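Local atomic coordinates of purine nucleosidase, (IunH-1) (Sulfolobus solfataricus, PDB entry 3T8J), a protein that is a member of the nucleoside hydrolase family, with an alpha/beta fold built on a mixed sheet and a sodium ion bound in the model. Residues Met1-Ile6 / Asp27-Thr32; Glu111-Leu116 / Val138-Lys143; Trp145-Ala150 / Glu162-Val167; Arg257-Asp262 / Gly270-Asp275. One frame throughout, in Å; residues are numbered along the deposited sequence.

Contact 1 of 4, residues Met1-Ile6 / Asp27-Thr32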
loop_
_atom_site.group_PDB
_atom_site.type_symbol
_atom_site.label_atom_id
_atom_site.label_comp_id
_atom_site.label_asym_id
_atom_site.label_seq_id
_atom_site.Cartn_x
_atom_site.Cartn_y
_atom_site.Cartn_z
ATOM N N MET A 1 6.940 46.139 8.019
ATOM C CA MET A 1 5.573 45.505 8.098
ATOM C C MET A 1 5.605 44.086 7.543
ATOM O O MET A 1 6.239 43.805 6.502
ATOM C CB MET A 1 4.567 46.354 7.320
ATOM C CG MET A 1 3.121 45.869 7.289
ATOM S SD MET A 1 2.376 45.700 8.939
ATOM C CE MET A 1 2.326 47.406 9.400
ATOM N N ARG A 2 4.902 43.193 8.230
ATOM C CA ARG A 2 4.769 41.819 7.763
ATOM C C ARG A 2 3.497 41.702 6.924
ATOM O O ARG A 2 2.501 42.382 7.216
ATOM C CB ARG A 2 4.741 40.876 8.948
ATOM C CG ARG A 2 6.077 40.873 9.730
ATOM C CD ARG A 2 6.015 40.113 11.021
ATOM N NE ARG A 2 5.872 38.679 10.801
ATOM C CZ ARG A 2 5.633 37.792 11.760
ATOM N NH1 ARG A 2 5.499 38.191 13.027
ATOM N NH2 ARG A 2 5.525 36.501 11.453
ATOM N N HIS A 3 3.542 40.828 5.912
ATOM C CA HIS A 3 2.440 40.616 4.972
ATOM C C HIS A 3 2.063 39.136 4.929
ATOM O O HIS A 3 2.919 38.279 4.702
ATOM C CB HIS A 3 2.849 41.074 3.586
ATOM C CG HIS A 3 3.397 42.462 3.557
ATOM N ND1 HIS A 3 2.588 43.579 3.585
ATOM C CD2 HIS A 3 4.673 42.913 3.544
ATOM C CE1 HIS A 3 3.346 44.662 3.565
ATOM N NE2 HIS A 3 4.615 44.288 3.550
ATOM N N PHE A 4 0.781 38.855 5.150
ATOM C CA PHE A 4 0.276 37.486 5.240
ATOM C C PHE A 4 -0.879 37.199 4.280
ATOM O O PHE A 4 -1.787 38.029 4.087
ATOM C CB PHE A 4 -0.305 37.217 6.640
ATOM C CG PHE A 4 0.700 36.762 7.665
ATOM C CD1 PHE A 4 1.658 37.627 8.162
ATOM C CD2 PHE A 4 0.674 35.468 8.174
ATOM C CE1 PHE A 4 2.592 37.191 9.125
ATOM C CE2 PHE A 4 1.576 35.043 9.136
ATOM C CZ PHE A 4 2.530 35.916 9.621
ATOM N N ILE A 5 -0.896 35.982 3.754
ATOM C CA ILE A 5 -2.133 35.342 3.266
ATOM C C ILE A 5 -2.588 34.381 4.345
ATOM O O ILE A 5 -1.779 33.643 4.919
ATOM C CB ILE A 5 -1.891 34.539 1.983
ATOM C CG1 ILE A 5 -1.528 35.457 0.842
ATOM C CG2 ILE A 5 -3.109 33.643 1.648
ATOM C CD1 ILE A 5 -1.176 34.715 -0.481
ATOM N N ILE A 6 -3.905 34.370 4.628
ATOM C CA ILE A 6 -4.467 33.366 5.526
ATOM C C ILE A 6 -5.373 32.453 4.709
ATOM O O ILE A 6 -6.239 32.922 3.988
ATOM C CB ILE A 6 -5.204 34.014 6.758
ATOM C CG1 ILE A 6 -5.699 32.943 7.740
ATOM C CG2 ILE A 6 -6.327 34.943 6.348
ATOM C CD1 ILE A 6 -6.263 33.548 9.051
ATOM N N ASP A 27 -0.367 43.005 8.251
ATOM C CA ASP A 27 -1.018 43.257 6.961
ATOM C C ASP A 27 -1.501 41.937 6.382
ATOM O O ASP A 27 -0.711 41.094 6.010
ATOM C CB ASP A 27 -0.087 43.951 5.988
ATOM C CG ASP A 27 -0.743 44.299 4.670
ATOM O OD1 ASP A 27 -1.961 44.625 4.647
ATOM O OD2 ASP A 27 -0.005 44.363 3.668
ATOM N N VAL A 28 -2.813 41.741 6.353
ATOM C CA VAL A 28 -3.404 40.569 5.702
ATOM C C VAL A 28 -3.765 40.973 4.278
ATOM O O VAL A 28 -4.624 41.859 4.063
ATOM C CB VAL A 28 -4.643 40.065 6.449
ATOM C CG1 VAL A 28 -5.239 38.872 5.712
ATOM C CG2 VAL A 28 -4.295 39.658 7.889
ATOM N N VAL A 29 -3.051 40.426 3.295
ATOM C CA VAL A 29 -3.251 40.840 1.906
ATOM C C VAL A 29 -4.354 40.062 1.143
ATOM O O VAL A 29 -4.855 40.537 0.113
ATOM C CB VAL A 29 -1.937 40.777 1.106
ATOM C CG1 VAL A 29 -0.849 41.643 1.796
ATOM C CG2 VAL A 29 -1.444 39.338 0.927
ATOM N N ALA A 30 -4.725 38.891 1.649
ATOM C CA ALA A 30 -5.793 38.085 1.047
ATOM C C ALA A 30 -6.197 37.000 2.004
ATOM O O ALA A 30 -5.415 36.540 2.831
ATOM C CB ALA A 30 -5.343 37.443 -0.270
ATOM N N VAL A 31 -7.454 36.575 1.886
ATOM C CA VAL A 31 -7.962 35.361 2.485
ATOM C C VAL A 31 -8.279 34.381 1.350
ATOM O O VAL A 31 -8.889 34.757 0.368
ATOM C CB VAL A 31 -9.249 35.626 3.285
ATOM C CG1 VAL A 31 -9.783 34.295 3.894
ATOM C CG2 VAL A 31 -9.057 36.675 4.352
ATOM N N THR A 32 -7.767 33.158 1.449
ATOM C CA THR A 32 -7.977 32.108 0.437
ATOM C C THR A 32 -8.828 31.010 1.097
ATOM O O THR A 32 -8.690 30.782 2.310
ATOM C CB THR A 32 -6.624 31.574 -0.126
ATOM O OG1 THR A 32 -5.768 31.160 0.941
ATOM C CG2 THR A 32 -5.939 32.678 -0.991
#

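Contact 2 of 4, residues Glu111-Leu116 / Val138-Lys143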
loop_
_atom_site.group_PDB
_atom_site.type_symbol
_atom_site.label_atom_id
_atom_site.label_comp_id
_atom_site.label_asym_id
_atom_site.label_seq_id
_atom_site.Cartn_x
_atom_site.Cartn_y
_atom_site.Cartn_z
ATOM N N GLU A 111 4.177 39.984 -5.967
ATOM C CA GLU A 111 4.042 41.365 -5.479
ATOM C C GLU A 111 4.833 41.601 -4.188
ATOM O O GLU A 111 5.459 42.678 -4.020
ATOM C CB GLU A 111 2.561 41.700 -5.269
ATOM C CG GLU A 111 2.356 43.087 -4.680
ATOM C CD GLU A 111 0.901 43.546 -4.582
ATOM O OE1 GLU A 111 -0.033 42.735 -4.797
ATOM O OE2 GLU A 111 0.690 44.748 -4.256
ATOM N N TYR A 112 4.848 40.593 -3.312
ATOM C CA TYR A 112 5.521 40.644 -2.005
ATOM C C TYR A 112 6.696 39.655 -1.898
ATOM O O TYR A 112 6.996 39.150 -0.811
ATOM C CB TYR A 112 4.500 40.396 -0.878
ATOM C CG TYR A 112 3.383 41.414 -0.828
ATOM C CD1 TYR A 112 3.567 42.634 -0.190
ATOM C CD2 TYR A 112 2.153 41.162 -1.425
ATOM C CE1 TYR A 112 2.538 43.573 -0.141
ATOM C CE2 TYR A 112 1.131 42.101 -1.386
ATOM C CZ TYR A 112 1.334 43.292 -0.743
ATOM O OH TYR A 112 0.307 44.229 -0.699
ATOM N N ALA A 113 7.413 39.455 -3.010
ATOM C CA ALA A 113 8.508 38.479 -3.070
ATOM C C ALA A 113 9.510 38.702 -1.952
ATOM O O ALA A 113 10.042 39.825 -1.769
ATOM C CB ALA A 113 9.205 38.531 -4.419
ATOM N N GLY A 114 9.771 37.632 -1.212
ATOM C CA GLY A 114 10.734 37.647 -0.144
ATOM C C GLY A 114 10.204 38.090 1.196
ATOM O O GLY A 114 10.924 37.989 2.203
ATOM N N GLU A 115 8.960 38.581 1.231
ATOM C CA GLU A 115 8.363 39.036 2.481
ATOM C C GLU A 115 7.027 38.345 2.788
ATOM O O GLU A 115 6.579 38.362 3.934
ATOM C CB GLU A 115 8.166 40.549 2.451
ATOM C CG GLU A 115 9.458 41.364 2.258
ATOM C CD GLU A 115 10.578 40.978 3.218
ATOM O OE1 GLU A 115 10.300 40.541 4.359
ATOM O OE2 GLU A 115 11.762 41.117 2.834
ATOM N N LEU A 116 6.412 37.718 1.791
ATOM C CA LEU A 116 5.078 37.132 2.007
ATOM C C LEU A 116 5.153 35.934 2.946
ATOM O O LEU A 116 5.994 35.045 2.769
ATOM C CB LEU A 116 4.424 36.705 0.684
ATOM C CG LEU A 116 2.936 36.354 0.744
ATOM C CD1 LEU A 116 2.105 37.549 1.202
ATOM C CD2 LEU A 116 2.497 35.832 -0.620
ATOM N N VAL A 138 8.491 28.957 -3.750
ATOM C CA VAL A 138 9.202 28.445 -2.589
ATOM C C VAL A 138 10.226 29.472 -2.046
ATOM O O VAL A 138 10.366 29.614 -0.835
ATOM C CB VAL A 138 9.897 27.116 -2.902
ATOM C CG1 VAL A 138 10.897 26.754 -1.822
ATOM C CG2 VAL A 138 8.880 26.002 -3.071
ATOM N N LYS A 139 10.885 30.199 -2.930
ATOM C CA LYS A 139 11.746 31.294 -2.467
ATOM C C LYS A 139 10.964 32.569 -2.179
ATOM O O LYS A 139 11.293 33.308 -1.220
ATOM C CB LYS A 139 12.874 31.595 -3.431
ATOM C CG LYS A 139 13.794 32.704 -2.848
ATOM C CD LYS A 139 15.135 32.732 -3.421
ATOM C CE LYS A 139 15.848 33.991 -2.964
ATOM N NZ LYS A 139 17.251 34.019 -3.463
ATOM N N LYS A 140 9.951 32.864 -2.999
ATOM C CA LYS A 140 9.216 34.134 -2.872
ATOM C C LYS A 140 8.384 34.221 -1.589
ATOM O O LYS A 140 8.189 35.318 -1.043
ATOM C CB LYS A 140 8.327 34.388 -4.094
ATOM C CG LYS A 140 9.135 34.581 -5.362
ATOM C CD LYS A 140 8.307 34.572 -6.608
ATOM C CE LYS A 140 9.208 34.717 -7.836
ATOM N NZ LYS A 140 8.428 34.596 -9.098
ATOM N N ILE A 141 7.890 33.087 -1.114
ATOM C CA ILE A 141 7.241 33.051 0.189
ATOM C C ILE A 141 8.302 32.863 1.283
ATOM O O ILE A 141 9.071 31.865 1.299
ATOM C CB ILE A 141 6.163 31.944 0.226
ATOM C CG1 ILE A 141 5.036 32.300 -0.745
ATOM C CG2 ILE A 141 5.712 31.682 1.675
ATOM C CD1 ILE A 141 4.024 31.157 -0.999
ATOM N N LYS A 142 8.370 33.828 2.192
ATOM C CA LYS A 142 9.349 33.851 3.274
ATOM C C LYS A 142 9.176 32.704 4.270
ATOM O O LYS A 142 10.141 32.115 4.760
ATOM C CB LYS A 142 9.236 35.214 4.004
ATOM C CG LYS A 142 10.135 35.389 5.187
ATOM C CD LYS A 142 10.043 36.791 5.755
ATOM C CE LYS A 142 10.975 36.954 6.939
ATOM N NZ LYS A 142 11.180 38.374 7.280
ATOM N N LYS A 143 7.926 32.384 4.597
ATOM C CA LYS A 143 7.626 31.494 5.692
ATOM C C LYS A 143 6.229 30.888 5.498
ATOM O O LYS A 143 5.331 31.598 5.076
ATOM C CB LYS A 143 7.656 32.277 7.006
ATOM C CG LYS A 143 7.581 31.455 8.239
ATOM C CD LYS A 143 8.866 30.662 8.467
ATOM C CE LYS A 143 8.673 29.740 9.619
ATOM N NZ LYS A 143 9.968 29.110 10.019
#

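Contact 3 of 4, residues Trp145-Ala150 / Glu162-Val167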
loop_
_atom_site.group_PDB
_atom_site.type_symbol
_atom_site.label_atom_id
_atom_site.label_comp_id
_atom_site.label_asym_id
_atom_site.label_seq_id
_atom_site.Cartn_x
_atom_site.Cartn_y
_atom_site.Cartn_z
ATOM N N TRP A 145 3.523 28.886 7.913
ATOM C CA TRP A 145 3.130 28.513 9.271
ATOM C C TRP A 145 1.986 27.505 9.159
ATOM O O TRP A 145 0.914 27.863 8.708
ATOM C CB TRP A 145 2.678 29.757 10.034
ATOM C CG TRP A 145 3.692 30.879 10.121
ATOM C CD1 TRP A 145 3.780 31.996 9.315
ATOM C CD2 TRP A 145 4.733 31.018 11.097
ATOM N NE1 TRP A 145 4.809 32.802 9.740
ATOM C CE2 TRP A 145 5.422 32.217 10.818
ATOM C CE3 TRP A 145 5.166 30.227 12.169
ATOM C CZ2 TRP A 145 6.497 32.636 11.579
ATOM C CZ3 TRP A 145 6.242 30.659 12.925
ATOM C CH2 TRP A 145 6.901 31.845 12.613
ATOM N N VAL A 146 2.262 26.262 9.498
ATOM C CA VAL A 146 1.325 25.150 9.274
ATOM C C VAL A 146 0.703 24.699 10.588
ATOM O O VAL A 146 1.420 24.352 11.537
ATOM C CB VAL A 146 2.044 23.947 8.634
ATOM C CG1 VAL A 146 1.097 22.728 8.524
ATOM C CG2 VAL A 146 2.587 24.292 7.240
ATOM N N MET A 147 -0.628 24.727 10.657
ATOM C CA MET A 147 -1.328 23.991 11.713
ATOM C C MET A 147 -1.610 22.626 11.083
ATOM O O MET A 147 -2.356 22.530 10.078
ATOM C CB MET A 147 -2.643 24.645 12.131
ATOM C CG MET A 147 -3.253 24.033 13.389
ATOM S SD MET A 147 -4.042 22.421 13.054
ATOM C CE MET A 147 -3.405 21.445 14.423
ATOM N N GLY A 148 -0.992 21.578 11.615
ATOM C CA GLY A 148 -1.225 20.260 11.050
ATOM C C GLY A 148 -0.439 19.180 11.732
ATOM O O GLY A 148 0.565 19.444 12.362
ATOM N N GLY A 149 -0.921 17.961 11.572
ATOM C CA GLY A 149 -0.249 16.768 11.997
ATOM C C GLY A 149 -0.538 16.307 13.407
ATOM O O GLY A 149 -1.163 17.014 14.222
ATOM N N ALA A 150 -0.065 15.101 13.676
ATOM C CA ALA A 150 -0.097 14.484 15.000
ATOM C C ALA A 150 1.218 13.728 15.149
ATOM O O ALA A 150 1.442 12.677 14.546
ATOM C CB ALA A 150 -1.330 13.573 15.154
ATOM N N GLU A 162 -4.385 13.868 11.928
ATOM C CA GLU A 162 -4.965 15.184 12.104
ATOM C C GLU A 162 -5.703 15.624 10.824
ATOM O O GLU A 162 -5.295 15.329 9.700
ATOM C CB GLU A 162 -3.869 16.178 12.499
ATOM C CG GLU A 162 -4.315 17.592 12.710
ATOM C CD GLU A 162 -4.462 18.365 11.420
ATOM O OE1 GLU A 162 -3.687 18.098 10.456
ATOM O OE2 GLU A 162 -5.323 19.270 11.383
ATOM N N PHE A 163 -6.814 16.338 11.012
ATOM C CA PHE A 163 -7.734 16.680 9.943
ATOM C C PHE A 163 -7.118 17.377 8.723
ATOM O O PHE A 163 -7.345 16.944 7.597
ATOM C CB PHE A 163 -8.847 17.559 10.517
ATOM C CG PHE A 163 -9.939 17.880 9.547
ATOM C CD1 PHE A 163 -10.924 16.937 9.271
ATOM C CD2 PHE A 163 -10.013 19.124 8.938
ATOM C CE1 PHE A 163 -11.957 17.230 8.382
ATOM C CE2 PHE A 163 -11.051 19.422 8.067
ATOM C CZ PHE A 163 -12.038 18.482 7.813
ATOM N N ASN A 164 -6.373 18.459 8.930
ATOM C CA ASN A 164 -5.876 19.244 7.776
ATOM C C ASN A 164 -5.019 18.384 6.841
ATOM O O ASN A 164 -5.179 18.438 5.620
ATOM C CB ASN A 164 -5.064 20.455 8.231
ATOM C CG ASN A 164 -5.925 21.534 8.838
ATOM O OD1 ASN A 164 -7.148 21.557 8.641
ATOM N ND2 ASN A 164 -5.294 22.475 9.581
ATOM N N ILE A 165 -4.121 17.582 7.417
ATOM C CA ILE A 165 -3.268 16.710 6.600
ATOM C C ILE A 165 -4.081 15.569 5.986
ATOM O O ILE A 165 -3.938 15.241 4.798
ATOM C CB ILE A 165 -2.082 16.150 7.415
ATOM C CG1 ILE A 165 -1.292 17.282 8.093
ATOM C CG2 ILE A 165 -1.130 15.262 6.529
ATOM C CD1 ILE A 165 -0.689 18.304 7.120
ATOM N N TRP A 166 -4.969 14.952 6.785
ATOM C CA TRP A 166 -5.791 13.834 6.312
ATOM C C TRP A 166 -6.716 14.222 5.112
ATOM O O TRP A 166 -6.916 13.415 4.199
ATOM C CB TRP A 166 -6.655 13.304 7.487
ATOM C CG TRP A 166 -7.570 12.188 7.110
ATOM C CD1 TRP A 166 -7.312 10.833 7.141
ATOM C CD2 TRP A 166 -8.924 12.316 6.653
ATOM N NE1 TRP A 166 -8.404 10.118 6.701
ATOM C CE2 TRP A 166 -9.405 11.012 6.387
ATOM C CE3 TRP A 166 -9.770 13.414 6.411
ATOM C CZ2 TRP A 166 -10.690 10.780 5.916
ATOM C CZ3 TRP A 166 -11.043 13.168 5.946
ATOM C CH2 TRP A 166 -11.488 11.864 5.697
ATOM N N VAL A 167 -7.285 15.419 5.133
ATOM C CA VAL A 167 -8.239 15.842 4.067
ATOM C C VAL A 167 -7.591 15.749 2.694
ATOM O O VAL A 167 -8.168 15.226 1.736
ATOM C CB VAL A 167 -8.810 17.236 4.329
ATOM C CG1 VAL A 167 -9.431 17.852 3.054
ATOM C CG2 VAL A 167 -9.858 17.200 5.482
#

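Contact 4 of 4, residues Arg257-Asp262 / Gly270-Asp275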
loop_
_atom_site.group_PDB
_atom_site.type_symbol
_atom_site.label_atom_id
_atom_site.label_comp_id
_atom_site.label_asym_id
_atom_site.label_seq_id
_atom_site.Cartn_x
_atom_site.Cartn_y
_atom_site.Cartn_z
ATOM N N ARG A 257 13.076 18.518 12.307
ATOM C CA ARG A 257 12.997 17.083 12.059
ATOM C C ARG A 257 12.586 16.784 10.627
ATOM O O ARG A 257 12.246 17.710 9.883
ATOM C CB ARG A 257 12.054 16.460 13.102
ATOM C CG ARG A 257 12.833 16.262 14.420
ATOM C CD ARG A 257 12.034 15.824 15.596
ATOM N NE ARG A 257 12.874 15.694 16.776
ATOM C CZ ARG A 257 12.431 15.391 18.002
ATOM N NH1 ARG A 257 11.137 15.189 18.235
ATOM N NH2 ARG A 257 13.298 15.271 19.000
ATOM N N PHE A 258 12.630 15.507 10.236
ATOM C CA PHE A 258 12.234 15.074 8.909
ATOM C C PHE A 258 10.832 14.441 8.990
ATOM O O PHE A 258 10.649 13.417 9.679
ATOM C CB PHE A 258 13.244 14.083 8.302
ATOM C CG PHE A 258 12.823 13.530 6.964
ATOM C CD1 PHE A 258 12.708 14.355 5.865
ATOM C CD2 PHE A 258 12.582 12.171 6.804
ATOM C CE1 PHE A 258 12.322 13.851 4.637
ATOM C CE2 PHE A 258 12.202 11.664 5.584
ATOM C CZ PHE A 258 12.062 12.500 4.505
ATOM N N VAL A 259 9.873 15.079 8.323
ATOM C CA VAL A 259 8.443 14.667 8.363
ATOM C C VAL A 259 8.064 14.026 7.029
ATOM O O VAL A 259 8.269 14.630 5.966
ATOM C CB VAL A 259 7.535 15.863 8.595
ATOM C CG1 VAL A 259 6.051 15.389 8.636
ATOM C CG2 VAL A 259 7.898 16.611 9.896
ATOM N N VAL A 260 7.504 12.802 7.094
ATOM C CA VAL A 260 6.974 12.108 5.935
ATOM C C VAL A 260 5.443 12.110 6.059
ATOM O O VAL A 260 4.957 11.869 7.161
ATOM C CB VAL A 260 7.449 10.680 5.859
ATOM C CG1 VAL A 260 6.804 9.945 4.682
ATOM C CG2 VAL A 260 8.997 10.659 5.663
ATOM N N ILE A 261 4.765 12.458 4.962
ATOM C CA ILE A 261 3.282 12.429 4.934
ATOM C C ILE A 261 2.840 11.111 4.329
ATOM O O ILE A 261 3.234 10.749 3.214
ATOM C CB ILE A 261 2.748 13.563 4.074
ATOM C CG1 ILE A 261 3.304 14.926 4.482
ATOM C CG2 ILE A 261 1.191 13.543 4.089
ATOM C CD1 ILE A 261 2.983 15.340 5.930
ATOM N N ASP A 262 1.965 10.399 5.035
ATOM C CA ASP A 262 1.332 9.188 4.478
ATOM C C ASP A 262 0.167 9.610 3.560
ATOM O O ASP A 262 -0.812 10.217 4.034
ATOM C CB ASP A 262 0.839 8.267 5.586
ATOM C CG ASP A 262 0.224 6.977 5.052
ATOM O OD1 ASP A 262 -0.652 7.035 4.153
ATOM O OD2 ASP A 262 0.598 5.886 5.553
ATOM N N GLY A 270 -2.865 10.148 6.010
ATOM C CA GLY A 270 -2.786 11.434 6.679
ATOM C C GLY A 270 -1.860 11.546 7.858
ATOM O O GLY A 270 -1.706 12.643 8.399
ATOM N N MET A 271 -1.202 10.449 8.236
ATOM C CA MET A 271 -0.222 10.514 9.316
ATOM C C MET A 271 0.984 11.359 8.941
ATOM O O MET A 271 1.399 11.414 7.773
ATOM C CB MET A 271 0.273 9.127 9.740
ATOM C CG MET A 271 -0.785 8.281 10.456
ATOM S SD MET A 271 -0.152 6.791 11.223
ATOM C CE MET A 271 0.621 7.489 12.623
ATOM N N THR A 272 1.465 12.082 9.936
ATOM C CA THR A 272 2.779 12.778 9.872
ATOM C C THR A 272 3.789 11.929 10.654
ATOM O O THR A 272 3.738 11.844 11.894
ATOM C CB THR A 272 2.683 14.187 10.470
ATOM O OG1 THR A 272 2.128 14.106 11.792
ATOM C CG2 THR A 272 1.811 15.114 9.608
ATOM N N LEU A 273 4.699 11.287 9.912
ATOM C CA LEU A 273 5.688 10.340 10.460
ATOM C C LEU A 273 7.014 11.093 10.621
ATOM O O LEU A 273 7.562 11.544 9.633
ATOM C CB LEU A 273 5.837 9.166 9.501
ATOM C CG LEU A 273 4.471 8.520 9.142
ATOM C CD1 LEU A 273 4.568 7.701 7.871
ATOM C CD2 LEU A 273 3.838 7.758 10.326
ATOM N N VAL A 274 7.475 11.188 11.865
ATOM C CA VAL A 274 8.581 12.107 12.195
ATOM C C VAL A 274 9.866 11.353 12.576
ATOM O O VAL A 274 9.891 10.589 13.549
ATOM C CB VAL A 274 8.180 13.047 13.317
ATOM C CG1 VAL A 274 9.323 14.004 13.650
ATOM C CG2 VAL A 274 6.915 13.865 12.933
ATOM N N ASP A 275 10.925 11.552 11.779
ATOM C CA ASP A 275 12.259 11.035 12.070
ATOM C C ASP A 275 12.955 12.049 12.972
ATOM O O ASP A 275 13.153 13.210 12.574
ATOM C CB ASP A 275 13.004 10.798 10.753
ATOM C CG ASP A 275 14.321 10.032 10.925
ATOM O OD1 ASP A 275 14.795 9.883 12.064
ATOM O OD2 ASP A 275 14.803 9.490 9.894
#

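Contact 1 of 4, residues Met1-Ile6 / Asp27-Thr32
The shortest polar bond between Met1-Ile6 and Asp27-Thr32 runs from His3 ND1 to Asp27 OD2, at 2.7 Å. The carboxylate oxygen lies in the plane of the imidazole, at its edge, and offers its anti lone pair; the ring and carboxylate planes stand 80° apart. With CG anti to the backbone N (chi1 -177°), Asp27 swings its carboxylate over to the ring, while the Met1 side chain crosses that of Asp27 at about a right angle, Met1 CG 4.0 Å from Asp27 CB. Further along, the strands are laced by backbone bonds: Phe4 N gives to Asp27 O (2.8 Å), Phe4 O receives Val29 N, and Ile6 N reaches Ala30 O. Phe4 pairs with Val28 and Ile6 with Val31, so the second strand carries one residue more, consistent with a beta bulge at Val29, whose psi of -19° departs from strand values. On the face of His3 and Ile5, Ile5 CG1 meets Val29 CG2 at 3.9 Å, and Ile5 CG2 lies 3.7 Å from Thr32 OG1, a hydroxyl that bonds to Asp7. On the other face, the Ile6 and Val31 side chains lie side by side, Ile6 CG2 3.8 Å from Val31 CG2, and helix 12-23 covers Ile6 and Val28. Strand 3-8, that helix and strand 27-33 form a beta-alpha-beta unit with parallel strands, as in Rossmann-like alpha/beta folds.

Contact 2 of 4, residues Glu111-Leu116 / Val138-Lys143
Two helix-to-strand connections meet here, at the N-terminal ends of the neighbouring parallel strands 116-120 and 141-147. The first, after helix 101-111, folds into a type II beta turn over Tyr112-Glu115, closed by Glu115 N giving to Tyr112 O at 2.9 Å. Gly114 sits at the third position of the turn, where a positive phi (87°) is needed. Its N-H is directed across the contact to Lys140 O, 2.8 Å away, the last carbonyl of helix 137-140; the bond thus ties the turn to a helix end. Beside it, Ala113 CB touches Lys140 CG at 4.1 Å, and from there the lysine chain runs out, extended, to an ammonium bonded to Asn110 and Ser136. The second tie comes just beyond, where Lys142 N gives to Leu116 O at 2.7 Å, the donor nearly in line with the carbonyl, though the N-H itself is bent away from the oxygen (139°). Lys142 holds CG anti to its N (chi1 177°) and stays extended, which lays its methylenes along the turn: CB is 3.7 Å from Gly114 O. The tip then faces Glu115, but the salt bridge of Lys142 NZ to Glu115 OE1 is long, 3.7 Å, and doubtful, since Glu115 was modelled in two conformers. On the buried side of the turn, Leu116 CD2 and Ile141 CG1 approach loosely; Leu116 also packs on Val29 and Ile141 on Leu127. The connections thus meet at the start of adjacent parallel strands, as in alpha/beta folds.

Contact 3 of 4, residues Trp145-Ala150 / Glu162-Val167
The tight part of the meeting between Trp145-Ala150 and Glu162-Val167 centres on Glu162 OE1, which takes Gly149 N at 3.0 Å and Ile165 N at 3.1 Å. The donors come from opposite faces of the carboxylate plane, which, with the bond from Asn164 N to OE2, restrains the group's rotation. Glu162 arrives with CG anti to its N (chi1 180°) and a bend at chi2, its CB resting 3.3 Å from Gly149 O. OE1 also lies 3.3 Å from Gly148 CA, and the bare CA of Gly148 leaves room for the end of Ile165, whose CG1 closes on Gly149 N. The Met147 side is looser: its side chain crosses that of Asn164 at about a right angle, Met147 SD 3.7 Å from Asn164 ND2. Here one straight bond does the joining, Asn164 ND2 to Met147 O at 3.0 Å, the acceptor in the amide plane but the donor above the carbonyl plane. All participants are buried, so the loose side gives onto protein. The Asn164 side chain lies about 5 Å from the sodium ion. Glu162 OE2 accepts Asn164 N at 2.8 Å, completing a side-chain N-cap of helix 163-167 beside the metal site of Asp9, Asp14, Ile121 and Ser122.

Contact 4 of 4, residues Arg257-Asp262 / Gly270-Asp275
Arg257 turns its CG anti to the carbonyl carbon (chi1 -80°) and stays extended to NE, while Val274 points CG1 opposite its own N (chi1 -180°); the two side chains cross at about a right angle, Val274 CG1 3.7 Å from Arg257 CB. They stand at one end of the antiparallel beta hairpin of strands 251-261 and 272-275. Val260 and Leu273 form a hydrogen-bonded pair, with Val260 N giving to Leu273 O and Leu273 N to Val260 O, both at 2.8 Å. In the pair Phe258-Asp275, Asp275 N reaches Phe258 O at 2.8 Å but the return bond is weak. On the face of Val259, Ile261, Thr272 and Val274, Val259 CG2 meets Val274 CG2, and both valines touch the neighbouring strand 289-295, while helices 163-167 and 169-177 pack on Ile261. There the side chains of Ile261 and Thr272 lie side by side, Ile261 CD1 3.9 Å from Thr272 CG2. The opposite face, with Val260 and Leu273, meets the second subunit, and Met271 packs on Met271 of that subunit. Beyond Ile261, Asp262 N gives to Met271 O at 3.0 Å. The Asp262 carboxylate bonds with Thr264 and Thr268, and the last rung is Gly270 N to Asp262 O, 2.9 Å.

Overall arrangement
From the N terminus onward, the four contacts close in series; none nests within or crosses another. Contact 1 closes the loop through helix 12-23, and contact 2 the one running over strand 116-120 and helix 125-133. They touch where Tyr112 meets His3 and Val29, at the end of the sheet where its parallel strands begin. Strand 141-147 then carries the chain from contact 2 to contact 3 at its other end, where an irregular loop is closed close to the sodium ion; Trp145 also packs against Phe4. Contact 4 closes the hairpin at the far edge of the sheet and reaches contact 3 through Ala150 N and Thr272 OG1, 3.1 Å apart.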